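Local structure of SH2 domain-containing protein 3C (Homo sapiens, 3T6G) at residues Leu99-Phe103 against Val276-Glu280; Asp61-Ile67 against Thr204-His208; Thr52-His56 against Phe267-Leu273. The protein acts as an adapter in integrin-mediated cell adhesion and migration, its C-terminal Cdc25-homology domain, the part described here, being closed and unfit for canonical nucleotide exchange. The protein carries 2 engineered substitutions. All coordinates share one frame; numbering follows the deposited sequence.

Interaction 1: residues Leu99-Phe103 against Val276-Glu280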
ATOM      1  N   LEU A  99       0.090  -0.934  -7.169  1.00 50.69           N
ATOM      2  CA  LEU A  99      -0.332   0.112  -6.264  1.00 53.57           C
ATOM      3  C   LEU A  99       0.858   0.954  -5.807  1.00 60.87           C
ATOM      4  O   LEU A  99       0.686   2.112  -5.479  1.00 60.17           O
ATOM      5  CB  LEU A  99      -1.072  -0.440  -5.050  1.00 48.72           C
ATOM      6  CG  LEU A  99      -2.487  -0.973  -5.237  1.00 53.66           C
ATOM      7  CD1 LEU A  99      -2.978  -1.564  -3.903  1.00 53.02           C
ATOM      8  CD2 LEU A  99      -3.415   0.134  -5.696  1.00 53.75           C
ATOM      9  N   LEU A 100       2.057   0.380  -5.770  1.00 67.07           N
ATOM     10  CA  LEU A 100       3.220   1.162  -5.352  1.00 61.99           C
ATOM     11  C   LEU A 100       3.666   2.107  -6.478  1.00 66.43           C
ATOM     12  O   LEU A 100       4.066   3.250  -6.213  1.00 74.29           O
ATOM     13  CB  LEU A 100       4.384   0.277  -4.868  1.00 54.07           C
ATOM     14  CG  LEU A 100       4.295  -0.370  -3.471  1.00 58.19           C
ATOM     15  CD1 LEU A 100       5.336  -1.482  -3.304  1.00 57.71           C
ATOM     16  CD2 LEU A 100       4.432   0.628  -2.346  1.00 51.96           C
ATOM     17  N   GLU A 101       3.603   1.647  -7.728  1.00 59.27           N
ATOM     18  CA  GLU A 101       3.914   2.528  -8.851  1.00 64.00           C
ATOM     19  C   GLU A 101       2.909   3.661  -8.864  1.00 62.81           C
ATOM     20  O   GLU A 101       3.266   4.822  -9.066  1.00 61.80           O
ATOM     21  CB  GLU A 101       3.860   1.806 -10.194  1.00 65.59           C
ATOM     22  CG  GLU A 101       4.142   2.727 -11.392  1.00 66.96           C
ATOM     23  CD  GLU A 101       5.628   3.016 -11.594  1.00 76.12           C
ATOM     24  OE1 GLU A 101       6.440   2.106 -11.337  1.00 85.37           O
ATOM     25  OE2 GLU A 101       5.992   4.140 -12.010  1.00 68.16           O
ATOM     26  N   ARG A 102       1.651   3.316  -8.621  1.00 57.77           N
ATOM     27  CA  ARG A 102       0.593   4.303  -8.705  1.00 64.52           C
ATOM     28  C   ARG A 102       0.854   5.405  -7.696  1.00 65.96           C
ATOM     29  O   ARG A 102       0.901   6.587  -8.048  1.00 64.89           O
ATOM     30  CB  ARG A 102      -0.794   3.692  -8.468  1.00 60.02           C
ATOM     31  CG  ARG A 102      -1.934   4.637  -8.896  1.00 55.55           C
ATOM     32  CD  ARG A 102      -3.331   4.046  -8.712  1.00 55.17           C
ATOM     33  NE  ARG A 102      -4.348   5.089  -8.656  1.00 55.66           N
ATOM     34  CZ  ARG A 102      -4.662   5.888  -9.680  1.00 56.96           C
ATOM     35  NH1 ARG A 102      -4.048   5.774 -10.859  1.00 49.57           N
ATOM     36  NH2 ARG A 102      -5.600   6.805  -9.534  1.00 58.54           N
ATOM     37  N   PHE A 103       1.001   4.989  -6.443  1.00 61.73           N
ATOM     38  CA  PHE A 103       1.281   5.871  -5.319  1.00 60.24           C
ATOM     39  C   PHE A 103       2.447   6.843  -5.591  1.00 68.45           C
ATOM     40  O   PHE A 103       2.246   8.070  -5.648  1.00 62.26           O
ATOM     41  CB  PHE A 103       1.574   5.021  -4.089  1.00 53.67           C
ATOM     42  CG  PHE A 103       1.641   5.795  -2.803  1.00 58.49           C
ATOM     43  CD1 PHE A 103       0.495   6.018  -2.049  1.00 52.67           C
ATOM     44  CD2 PHE A 103       2.853   6.265  -2.324  1.00 53.71           C
ATOM     45  CE1 PHE A 103       0.555   6.706  -0.853  1.00 55.25           C
ATOM     46  CE2 PHE A 103       2.918   6.955  -1.116  1.00 47.76           C
ATOM     47  CZ  PHE A 103       1.768   7.171  -0.380  1.00 51.20           C
ATOM     48  N   VAL A 276      -6.085  11.932 -16.630  1.00 56.56           N
ATOM     49  CA  VAL A 276      -5.009  12.631 -15.907  1.00 50.08           C
ATOM     50  C   VAL A 276      -4.583  11.849 -14.672  1.00 56.98           C
ATOM     51  O   VAL A 276      -3.412  11.798 -14.315  1.00 52.66           O
ATOM     52  CB  VAL A 276      -5.456  14.073 -15.508  1.00 59.02           C
ATOM     53  CG1 VAL A 276      -4.471  14.693 -14.577  1.00 52.98           C
ATOM     54  CG2 VAL A 276      -5.641  14.966 -16.765  1.00 46.36           C
ATOM     55  N   PHE A 277      -5.561  11.202 -14.047  1.00 65.68           N
ATOM     56  CA  PHE A 277      -5.361  10.450 -12.824  1.00 57.94           C
ATOM     57  C   PHE A 277      -5.124   8.963 -13.092  1.00 62.72           C
ATOM     58  O   PHE A 277      -5.293   8.119 -12.196  1.00 56.84           O
ATOM     59  CB  PHE A 277      -6.579  10.627 -11.922  1.00 52.31           C
ATOM     60  CG  PHE A 277      -6.614  11.945 -11.237  1.00 61.67           C
ATOM     61  CD1 PHE A 277      -5.510  12.384 -10.501  1.00 60.02           C
ATOM     62  CD2 PHE A 277      -7.725  12.771 -11.344  1.00 60.51           C
ATOM     63  CE1 PHE A 277      -5.527  13.621  -9.870  1.00 56.02           C
ATOM     64  CE2 PHE A 277      -7.750  14.010 -10.713  1.00 57.11           C
ATOM     65  CZ  PHE A 277      -6.652  14.436  -9.983  1.00 59.11           C
ATOM     66  N   SER A 278      -4.749   8.648 -14.326  1.00 55.28           N
ATOM     67  CA  SER A 278      -4.433   7.280 -14.675  1.00 56.36           C
ATOM     68  C   SER A 278      -2.909   7.114 -14.717  1.00 61.77           C
ATOM     69  O   SER A 278      -2.204   7.968 -15.296  1.00 57.36           O
ATOM     70  CB  SER A 278      -5.078   6.893 -16.013  1.00 55.12           C
ATOM     71  OG  SER A 278      -4.097   6.694 -17.017  1.00 60.54           O
ATOM     72  N   THR A 279      -2.418   6.024 -14.102  1.00 56.91           N
ATOM     73  CA  THR A 279      -0.975   5.776 -13.928  1.00 53.01           C
ATOM     74  C   THR A 279      -0.241   5.599 -15.259  1.00 60.11           C
ATOM     75  O   THR A 279       0.867   6.124 -15.448  1.00 65.64           O
ATOM     76  CB  THR A 279      -0.696   4.539 -13.067  1.00 51.06           C
ATOM     77  OG1 THR A 279      -1.272   4.715 -11.768  1.00 54.01           O
ATOM     78  CG2 THR A 279       0.804   4.332 -12.933  1.00 44.85           C
ATOM     79  N   GLU A 280      -0.857   4.854 -16.170  1.00 52.06           N
ATOM     80  CA  GLU A 280      -0.359   4.760 -17.534  1.00 58.56           C
ATOM     81  C   GLU A 280      -0.216   6.137 -18.180  1.00 62.09           C
ATOM     82  O   GLU A 280       0.799   6.437 -18.810  1.00 68.49           O
ATOM     83  CB  GLU A 280      -1.286   3.885 -18.384  1.00 64.32           C
ATOM     84  CG  GLU A 280      -1.714   2.583 -17.706  1.00 63.54           C
ATOM     85  CD  GLU A 280      -1.966   1.449 -18.703  1.00 77.20           C
ATOM     86  OE1 GLU A 280      -2.722   0.505 -18.381  1.00 82.58           O
ATOM     87  OE2 GLU A 280      -1.396   1.487 -19.810  1.00 85.58           O
TER
HETATM   88  O   HOH W   1      -0.126   7.110 -10.625  1.00 65.08           O

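Interaction 2: residues Asp61-Ile67 against Thr204-His208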
ATOM      1  N   ASP A  61      -8.660   5.010  -8.377  1.00 55.98           N
ATOM      2  CA  ASP A  61      -7.891   4.352  -7.347  1.00 50.73           C
ATOM      3  C   ASP A  61      -8.554   3.019  -7.061  1.00 59.86           C
ATOM      4  O   ASP A  61      -7.906   1.971  -6.977  1.00 64.16           O
ATOM      5  CB  ASP A  61      -7.901   5.195  -6.051  1.00 42.77           C
ATOM      6  CG  ASP A  61      -6.820   6.273  -6.026  1.00 51.51           C
ATOM      7  OD1 ASP A  61      -5.905   6.228  -6.889  1.00 45.97           O
ATOM      8  OD2 ASP A  61      -6.889   7.159  -5.121  1.00 53.62           O
ATOM      9  N   CYS A  62      -9.863   3.096  -6.876  1.00 53.30           N
ATOM     10  CA  CYS A  62     -10.674   1.955  -6.559  1.00 53.30           C
ATOM     11  C   CYS A  62     -10.785   0.937  -7.699  1.00 57.26           C
ATOM     12  O   CYS A  62     -10.953  -0.261  -7.460  1.00 61.52           O
ATOM     13  CB  CYS A  62     -12.039   2.438  -6.139  1.00 58.46           C
ATOM     14  SG  CYS A  62     -12.003   3.193  -4.526  1.00 54.80           S
ATOM     15  N   LEU A  63     -10.696   1.399  -8.938  1.00 54.34           N
ATOM     16  CA  LEU A  63     -10.754   0.461 -10.056  1.00 52.11           C
ATOM     17  C   LEU A  63      -9.456  -0.341 -10.075  1.00 60.88           C
ATOM     18  O   LEU A  63      -9.468  -1.553 -10.280  1.00 66.31           O
ATOM     19  CB  LEU A  63     -10.980   1.189 -11.392  1.00 37.73           C
ATOM     20  CG  LEU A  63     -12.443   1.547 -11.737  1.00 52.92           C
ATOM     21  CD1 LEU A  63     -12.592   2.604 -12.855  1.00 39.17           C
ATOM     22  CD2 LEU A  63     -13.236   0.296 -12.139  1.00 51.35           C
ATOM     23  N   VAL A  64      -8.340   0.348  -9.848  1.00 54.77           N
ATOM     24  CA  VAL A  64      -7.022  -0.254  -9.954  1.00 55.96           C
ATOM     25  C   VAL A  64      -6.814  -1.207  -8.797  1.00 60.45           C
ATOM     26  O   VAL A  64      -6.218  -2.269  -8.943  1.00 59.79           O
ATOM     27  CB  VAL A  64      -5.905   0.804  -9.912  1.00 53.69           C
ATOM     28  CG1 VAL A  64      -4.543   0.143  -9.678  1.00 55.17           C
ATOM     29  CG2 VAL A  64      -5.891   1.631 -11.203  1.00 48.21           C
ATOM     30  N   ALA A  65      -7.318  -0.817  -7.641  1.00 52.53           N
ATOM     31  CA  ALA A  65      -7.151  -1.612  -6.441  1.00 47.13           C
ATOM     32  C   ALA A  65      -8.168  -2.746  -6.362  1.00 51.34           C
ATOM     33  O   ALA A  65      -8.205  -3.466  -5.373  1.00 51.73           O
ATOM     34  CB  ALA A  65      -7.310  -0.723  -5.227  1.00 39.73           C
ATOM     35  N   ARG A  66      -9.018  -2.874  -7.381  1.00 52.41           N
ATOM     36  CA  ARG A  66     -10.110  -3.851  -7.352  1.00 50.00           C
ATOM     37  C   ARG A  66     -11.004  -3.721  -6.141  1.00 49.46           C
ATOM     38  O   ARG A  66     -11.311  -4.702  -5.482  1.00 51.27           O
ATOM     39  CB  ARG A  66      -9.574  -5.286  -7.484  1.00 47.70           C
ATOM     40  CG  ARG A  66      -8.663  -5.343  -8.687  1.00 50.31           C
ATOM     41  CD  ARG A  66      -8.114  -6.669  -8.926  1.00 56.74           C
ATOM     42  NE  ARG A  66      -6.860  -6.534  -9.641  1.00 66.88           N
ATOM     43  CZ  ARG A  66      -6.125  -7.565 -10.032  1.00 67.45           C
ATOM     44  NH1 ARG A  66      -6.538  -8.804  -9.762  1.00 64.18           N
ATOM     45  NH2 ARG A  66      -4.985  -7.353 -10.685  1.00 61.81           N
ATOM     46  N   ILE A  67     -11.432  -2.495  -5.873  1.00 58.80           N
ATOM     47  CA  ILE A  67     -12.535  -2.227  -4.955  1.00 51.54           C
ATOM     48  C   ILE A  67     -13.818  -2.003  -5.763  1.00 53.88           C
ATOM     49  O   ILE A  67     -14.925  -2.266  -5.275  1.00 57.72           O
ATOM     50  CB  ILE A  67     -12.202  -1.004  -4.056  1.00 51.30           C
ATOM     51  CG1 ILE A  67     -11.115  -1.399  -3.051  1.00 54.26           C
ATOM     52  CG2 ILE A  67     -13.446  -0.475  -3.317  1.00 41.22           C
ATOM     53  CD1 ILE A  67     -10.467  -0.219  -2.352  1.00 58.83           C
ATOM     54  N   THR A 204     -15.144   4.708   5.124  1.00 66.53           N
ATOM     55  CA  THR A 204     -13.963   4.282   4.383  1.00 57.30           C
ATOM     56  C   THR A 204     -14.281   3.601   3.064  1.00 60.07           C
ATOM     57  O   THR A 204     -15.261   2.858   2.927  1.00 61.38           O
ATOM     58  CB  THR A 204     -13.076   3.361   5.226  1.00 60.11           C
ATOM     59  OG1 THR A 204     -12.834   3.979   6.495  1.00 83.88           O
ATOM     60  CG2 THR A 204     -11.756   3.124   4.536  1.00 48.33           C
ATOM     61  N   THR A 205     -13.370   3.797   2.128  1.00 53.37           N
ATOM     62  CA  THR A 205     -13.607   3.568   0.732  1.00 43.78           C
ATOM     63  C   THR A 205     -12.331   2.986   0.196  1.00 54.31           C
ATOM     64  O   THR A 205     -12.320   2.252  -0.785  1.00 69.00           O
ATOM     65  CB  THR A 205     -13.871   4.956   0.080  1.00 63.20           C
ATOM     66  OG1 THR A 205     -15.197   5.017  -0.483  1.00 61.27           O
ATOM     67  CG2 THR A 205     -12.816   5.298  -0.945  1.00 43.65           C
ATOM     68  N   PHE A 206     -11.235   3.322   0.857  1.00 51.66           N
ATOM     69  CA  PHE A 206      -9.938   2.782   0.507  1.00 49.36           C
ATOM     70  C   PHE A 206      -9.008   2.945   1.702  1.00 65.35           C
ATOM     71  O   PHE A 206      -8.452   4.014   1.913  1.00 73.01           O
ATOM     72  CB  PHE A 206      -9.388   3.514  -0.695  1.00 41.56           C
ATOM     73  CG  PHE A 206      -8.230   2.832  -1.332  1.00 42.44           C
ATOM     74  CD1 PHE A 206      -7.970   3.007  -2.672  1.00 44.07           C
ATOM     75  CD2 PHE A 206      -7.420   1.995  -0.598  1.00 48.43           C
ATOM     76  CE1 PHE A 206      -6.918   2.377  -3.272  1.00 44.92           C
ATOM     77  CE2 PHE A 206      -6.352   1.368  -1.190  1.00 47.66           C
ATOM     78  CZ  PHE A 206      -6.095   1.565  -2.523  1.00 43.74           C
ATOM     79  N   PRO A 207      -8.819   1.867   2.475  1.00 69.73           N
ATOM     80  CA  PRO A 207      -8.164   1.894   3.782  1.00 52.10           C
ATOM     81  C   PRO A 207      -6.681   2.157   3.622  1.00 50.16           C
ATOM     82  O   PRO A 207      -6.153   2.147   2.493  1.00 43.43           O
ATOM     83  CB  PRO A 207      -8.350   0.469   4.271  1.00 60.86           C
ATOM     84  CG  PRO A 207      -8.208  -0.329   2.996  1.00 66.79           C
ATOM     85  CD  PRO A 207      -8.929   0.491   1.954  1.00 70.54           C
ATOM     86  N   HIS A 208      -6.005   2.383   4.742  1.00 53.12           N
ATOM     87  CA  HIS A 208      -4.572   2.636   4.707  1.00 57.80           C
ATOM     88  C   HIS A 208      -3.830   1.286   4.559  1.00 62.01           C
ATOM     89  O   HIS A 208      -3.812   0.473   5.483  1.00 67.79           O
ATOM     90  CB  HIS A 208      -4.157   3.415   5.973  1.00 51.55           C
ATOM     91  CG  HIS A 208      -2.753   3.928   5.940  1.00 53.49           C
ATOM     92  ND1 HIS A 208      -2.185   4.469   4.811  1.00 53.48           N
ATOM     93  CD2 HIS A 208      -1.794   3.971   6.902  1.00 64.64           C
ATOM     94  CE1 HIS A 208      -0.936   4.827   5.072  1.00 56.52           C
ATOM     95  NE2 HIS A 208      -0.677   4.535   6.333  1.00 60.97           N
TER

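Interaction 3: residues Thr52-His56 against Phe267-Leu273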
ATOM      1  N   THR A  52     -14.158  17.640  -6.674  1.00 60.06           N
ATOM      2  CA  THR A  52     -14.298  16.825  -7.872  1.00 61.85           C
ATOM      3  C   THR A  52     -12.943  16.210  -8.303  1.00 60.52           C
ATOM      4  O   THR A  52     -12.895  15.145  -8.887  1.00 68.34           O
ATOM      5  CB  THR A  52     -15.080  17.569  -9.024  1.00 62.99           C
ATOM      6  OG1 THR A  52     -14.185  18.081 -10.018  1.00 65.93           O
ATOM      7  CG2 THR A  52     -15.901  18.697  -8.455  1.00 47.25           C
ATOM      8  N   LEU A  53     -11.842  16.877  -8.006  1.00 56.82           N
ATOM      9  CA  LEU A  53     -10.551  16.261  -8.214  1.00 57.71           C
ATOM     10  C   LEU A  53     -10.529  14.967  -7.403  1.00 65.52           C
ATOM     11  O   LEU A  53     -10.091  13.930  -7.883  1.00 64.04           O
ATOM     12  CB  LEU A  53      -9.433  17.180  -7.726  1.00 51.97           C
ATOM     13  CG  LEU A  53      -8.948  18.177  -8.766  1.00 57.03           C
ATOM     14  CD1 LEU A  53      -7.502  18.486  -8.497  1.00 55.72           C
ATOM     15  CD2 LEU A  53      -9.148  17.638 -10.205  1.00 53.97           C
ATOM     16  N   ALA A  54     -11.036  15.051  -6.175  1.00 61.79           N
ATOM     17  CA  ALA A  54     -10.981  13.948  -5.228  1.00 60.06           C
ATOM     18  C   ALA A  54     -11.863  12.813  -5.693  1.00 63.72           C
ATOM     19  O   ALA A  54     -11.458  11.656  -5.656  1.00 58.07           O
ATOM     20  CB  ALA A  54     -11.410  14.408  -3.840  1.00 52.16           C
ATOM     21  N   ARG A  55     -13.073  13.146  -6.124  1.00 62.23           N
ATOM     22  CA  ARG A  55     -13.990  12.131  -6.594  1.00 55.44           C
ATOM     23  C   ARG A  55     -13.367  11.394  -7.765  1.00 57.43           C
ATOM     24  O   ARG A  55     -13.457  10.170  -7.864  1.00 53.44           O
ATOM     25  CB  ARG A  55     -15.317  12.743  -7.000  1.00 50.23           C
ATOM     26  CG  ARG A  55     -16.306  12.869  -5.867  1.00 63.93           C
ATOM     27  CD  ARG A  55     -17.694  13.228  -6.410  1.00 84.23           C
ATOM     28  NE  ARG A  55     -18.474  14.009  -5.455  1.00 92.94           N
ATOM     29  CZ  ARG A  55     -18.630  15.327  -5.510  1.00104.83           C
ATOM     30  NH1 ARG A  55     -18.071  16.024  -6.493  1.00114.10           N
ATOM     31  NH2 ARG A  55     -19.355  15.950  -4.589  1.00109.51           N
ATOM     32  N   HIS A  56     -12.713  12.131  -8.648  1.00 55.00           N
ATOM     33  CA  HIS A  56     -12.124  11.494  -9.812  1.00 53.69           C
ATOM     34  C   HIS A  56     -11.019  10.476  -9.499  1.00 67.66           C
ATOM     35  O   HIS A  56     -11.038   9.387 -10.066  1.00 64.36           O
ATOM     36  CB  HIS A  56     -11.663  12.533 -10.816  1.00 42.76           C
ATOM     37  CG  HIS A  56     -12.788  13.088 -11.635  1.00 56.43           C
ATOM     38  ND1 HIS A  56     -13.848  13.766 -11.070  1.00 53.16           N
ATOM     39  CD2 HIS A  56     -13.055  13.005 -12.959  1.00 57.92           C
ATOM     40  CE1 HIS A  56     -14.703  14.099 -12.013  1.00 51.59           C
ATOM     41  NE2 HIS A  56     -14.245  13.656 -13.173  1.00 57.20           N
ATOM     42  N   PHE A 267     -22.185   9.907  -9.838  1.00 77.49           N
ATOM     43  CA  PHE A 267     -20.942  10.546 -10.246  1.00 74.57           C
ATOM     44  C   PHE A 267     -20.935  10.829 -11.751  1.00 74.04           C
ATOM     45  O   PHE A 267     -21.166   9.937 -12.568  1.00 75.77           O
ATOM     46  CB  PHE A 267     -19.706   9.733  -9.813  1.00 66.47           C
ATOM     47  CG  PHE A 267     -18.397  10.382 -10.181  1.00 62.37           C
ATOM     48  CD1 PHE A 267     -17.360   9.636 -10.714  1.00 61.18           C
ATOM     49  CD2 PHE A 267     -18.224  11.748 -10.036  1.00 67.13           C
ATOM     50  CE1 PHE A 267     -16.166  10.232 -11.069  1.00 59.26           C
ATOM     51  CE2 PHE A 267     -17.042  12.357 -10.407  1.00 72.16           C
ATOM     52  CZ  PHE A 267     -16.007  11.593 -10.922  1.00 73.15           C
ATOM     53  N   GLN A 268     -20.671  12.078 -12.109  1.00 73.80           N
ATOM     54  CA  GLN A 268     -20.598  12.466 -13.515  1.00 79.96           C
ATOM     55  C   GLN A 268     -19.156  12.755 -13.911  1.00 69.65           C
ATOM     56  O   GLN A 268     -18.669  13.885 -13.766  1.00 72.64           O
ATOM     57  CB  GLN A 268     -21.503  13.675 -13.793  1.00 88.45           C
ATOM     58  CG  GLN A 268     -23.005  13.363 -13.702  1.00104.73           C
ATOM     59  CD  GLN A 268     -23.903  14.569 -14.018  1.00122.32           C
ATOM     60  OE1 GLN A 268     -23.441  15.611 -14.506  1.00120.99           O
ATOM     61  NE2 GLN A 268     -25.197  14.423 -13.736  1.00129.34           N
ATOM     62  N   ALA A 269     -18.470  11.731 -14.404  1.00 60.43           N
ATOM     63  CA  ALA A 269     -17.024  11.838 -14.576  1.00 64.40           C
ATOM     64  C   ALA A 269     -16.667  12.591 -15.835  1.00 67.15           C
ATOM     65  O   ALA A 269     -17.306  12.415 -16.866  1.00 68.99           O
ATOM     66  CB  ALA A 269     -16.359  10.455 -14.577  1.00 59.68           C
ATOM     67  N   ARG A 270     -15.638  13.426 -15.753  1.00 68.77           N
ATOM     68  CA  ARG A 270     -15.082  14.034 -16.948  1.00 72.28           C
ATOM     69  C   ARG A 270     -13.917  13.187 -17.426  1.00 73.40           C
ATOM     70  O   ARG A 270     -12.850  13.198 -16.823  1.00 83.53           O
ATOM     71  CB  ARG A 270     -14.594  15.449 -16.670  1.00 73.17           C
ATOM     72  CG  ARG A 270     -15.484  16.248 -15.750  1.00 77.38           C
ATOM     73  CD  ARG A 270     -14.778  17.530 -15.364  1.00 76.72           C
ATOM     74  NE  ARG A 270     -15.709  18.599 -15.022  1.00 82.84           N
ATOM     75  CZ  ARG A 270     -15.616  19.827 -15.515  1.00 86.09           C
ATOM     76  NH1 ARG A 270     -14.637  20.121 -16.363  1.00 82.79           N
ATOM     77  NH2 ARG A 270     -16.496  20.757 -15.165  1.00 93.94           N
ATOM     78  N   PRO A 271     -14.130  12.435 -18.506  1.00 63.11           N
ATOM     79  CA  PRO A 271     -13.145  11.631 -19.225  1.00 62.09           C
ATOM     80  C   PRO A 271     -11.698  12.120 -19.109  1.00 67.44           C
ATOM     81  O   PRO A 271     -10.830  11.348 -18.668  1.00 77.69           O
ATOM     82  CB  PRO A 271     -13.621  11.731 -20.680  1.00 66.25           C
ATOM     83  CG  PRO A 271     -15.055  12.334 -20.612  1.00 59.06           C
ATOM     84  CD  PRO A 271     -15.442  12.347 -19.157  1.00 58.65           C
ATOM     85  N   GLU A 272     -11.438  13.368 -19.492  1.00 67.87           N
ATOM     86  CA  GLU A 272     -10.061  13.877 -19.545  1.00 66.72           C
ATOM     87  C   GLU A 272      -9.428  13.873 -18.171  1.00 66.79           C
ATOM     88  O   GLU A 272      -8.234  13.628 -18.008  1.00 70.93           O
ATOM     89  CB  GLU A 272     -10.021  15.289 -20.113  1.00 67.66           C
ATOM     90  CG  GLU A 272     -10.760  15.462 -21.428  1.00 74.20           C
ATOM     91  CD  GLU A 272     -10.399  16.769 -22.112  1.00 82.61           C
ATOM     92  OE1 GLU A 272     -10.822  17.837 -21.617  1.00 82.33           O
ATOM     93  OE2 GLU A 272      -9.676  16.725 -23.134  1.00 86.23           O
ATOM     94  N   LEU A 273     -10.255  14.146 -17.180  1.00 69.08           N
ATOM     95  CA  LEU A 273      -9.809  14.180 -15.811  1.00 66.53           C
ATOM     96  C   LEU A 273      -9.428  12.780 -15.386  1.00 68.70           C
ATOM     97  O   LEU A 273      -8.385  12.596 -14.750  1.00 67.05           O
ATOM     98  CB  LEU A 273     -10.916  14.729 -14.921  1.00 74.99           C
ATOM     99  CG  LEU A 273     -10.641  16.019 -14.164  1.00 70.39           C
ATOM    100  CD1 LEU A 273     -11.705  16.175 -13.098  1.00 76.58           C
ATOM    101  CD2 LEU A 273      -9.268  15.966 -13.516  1.00 67.44           C
TER

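Interaction 1: residues Leu99-Phe103 against Val276-Glu280
Arg-102 reaches from helix 93-115 into the bend between helices 271-276 and 279-287, where Phe-277 and Thr-279 receive its guanidinium group. The carbonyl of Phe-277, the first residue to leave helical geometry after helix 271-276, is gripped end-on: NH1 and NH2 of Arg-102 each donate to Phe-277 O at 3.0 Å. That oxygen lies in the guanidinium plane, and the NH2 bond is the more nearly aligned with the carbonyl, at a C=O...N angle of 163°. NH1 also donates to Thr-279 OG1 at 3.1 Å, here tilted modestly out of the plane. CG of Arg-102 is anti to the backbone N (chi1 -166°) and the chain runs extended as far as NE, which carries the flat group over to the bend at Phe-277. A water joins the same two residues a second way, donating to Arg-102 O at 2.8 Å and accepting from Thr-279 OG1 at 2.9 Å. Beside this polar centre, the methyl CG2 of Thr-279 rests against CG of Glu-101. Exchanging Arg-102 for a leucine would probably leave Phe-277 O without these two donors and Asp-61, its salt-bridge partner through NE, without its positive mate. Glu-101 turns its carboxylate to Arg-299, while Ser-278 caps the start of helix 279-287 through Phe-281 N. The contact is buried near the centre of the all-helical domain: Phe-277 packs on helix 50-64 and on Leu-45 of helix 35-46, and Leu-99 and Phe-103 lean on helix 210-215.

Interaction 2: residues Asp61-Ile67 against Thr204-His208
A Schellman motif ends helix 50-64, and the residues about it receive Phe-206 from the irregular segment Thr-204-His-208. Arg-66 supplies the positive phi of the motif (55°), with Ile-67 N bonded back to Cys-62 O at 2.8 Å and a weak bond from Arg-66 N to Leu-63 O. The reversal brings Ile-67 round to Phe-206, whose ring it meets over one face: CD1 stands 4.1 Å from the centroid of the Phe-206 ring, 18° off the normal, in a CH-pi contact displaced toward the rim. Phe-206 has CG anti to its own nitrogen (chi1 -166°), a setting that sends the ring toward the last helical turn. There CB of Ala-65 approaches CE1 and CZ of Phe-206, both at 3.7 Å, while CB of Asp-61 lies 4.0 Å from CD1 of that ring. Ile-67 CD1 also touches the carbonyl oxygen of Thr-205 at 3.5 Å, and SG of Cys-62 lies near the same oxygen. No hydrogen bond crosses between the segments. The Asp-61 carboxylate instead binds Ser-147, Asn-144 and Arg-102, and Phe-146 stacks on the Phe-206 ring. This is hydrophobic packing of a loop phenylalanine against a Schellman-capped helix C-terminus, within the all-helical Cdc25-homology fold.

Interaction 3: residues Thr52-His56 against Phe267-Leu273
His-56 is enclosed on both faces of its imidazole and bonded at both ring nitrogens. It lies on helix 50-64 of the Cdc25-homology domain and faces the extended residues that lead into helix 271-276. Phe-267 makes a T-shaped (edge-to-face) pair with it: the phenyl edge points at the imidazole face and the two planes stand at 85°, although the exact closeness of the rings is doubtful. Leu-273 covers the opposite face, its CD1 almost over the middle of the ring, 3.5 Å from the His-56 centroid, in a CH-pi contact close to the ring normal. The imidazole is thus held between an aromatic edge and a methyl group. CG of His-56 lies anti to the carbonyl carbon (chi1 -79°), which lets ND1 turn back along the helix and donate to Thr-52 O at 2.8 Å in a bent bond, the oxygen lying well out of the imidazole plane. The same oxygen accepts the helical bond from His-56 N, the two donors arriving from opposite faces of the carbonyl plane. The two ring bonds, at ND1 and NE2, restrain the rotation of the imidazole, and ND1 donating with NE2 accepting is consistent with a neutral ring. Around this centre the packing is apolar. CB of Arg-55 touches CE2 of Phe-267 at 3.8 Å, and CD of Arg-55 continues beside the phenyl ring, while CD2 of Leu-53 meets CD2 of Leu-273 at 3.7 Å where those two side chains cross nearly at right angles. On its far side helix 50-64 is met by helix 121-140, against which Ala-54 packs. The bond to the incoming segment is nearly straight: Arg-270 N donates to His-56 NE2 at 2.9 Å with an N-H...N angle of 167°, close to the imidazole plane.

Helix 50-64 connects the three contacts: interaction 3 uses its early turns and interaction 2 its C-terminal end, with centres about 16 Å apart and nearest atoms about 5 Å apart. Interaction 1 touches both. Toward interaction 2, Arg-102 NE forms a salt bridge with Asp-61 OD1 at 2.6 Å, and Leu-99 CD2 packs on Ala-65 CB at 4.0 Å. Toward interaction 3, CE2 of Phe-277 lies 3.7 Å from Leu-53 O, and the Phe-277 ring also meets CB of His-56. Together the contacts tie residues distant in sequence into one helical domain, whose closed conformation is required for binding BCAR1.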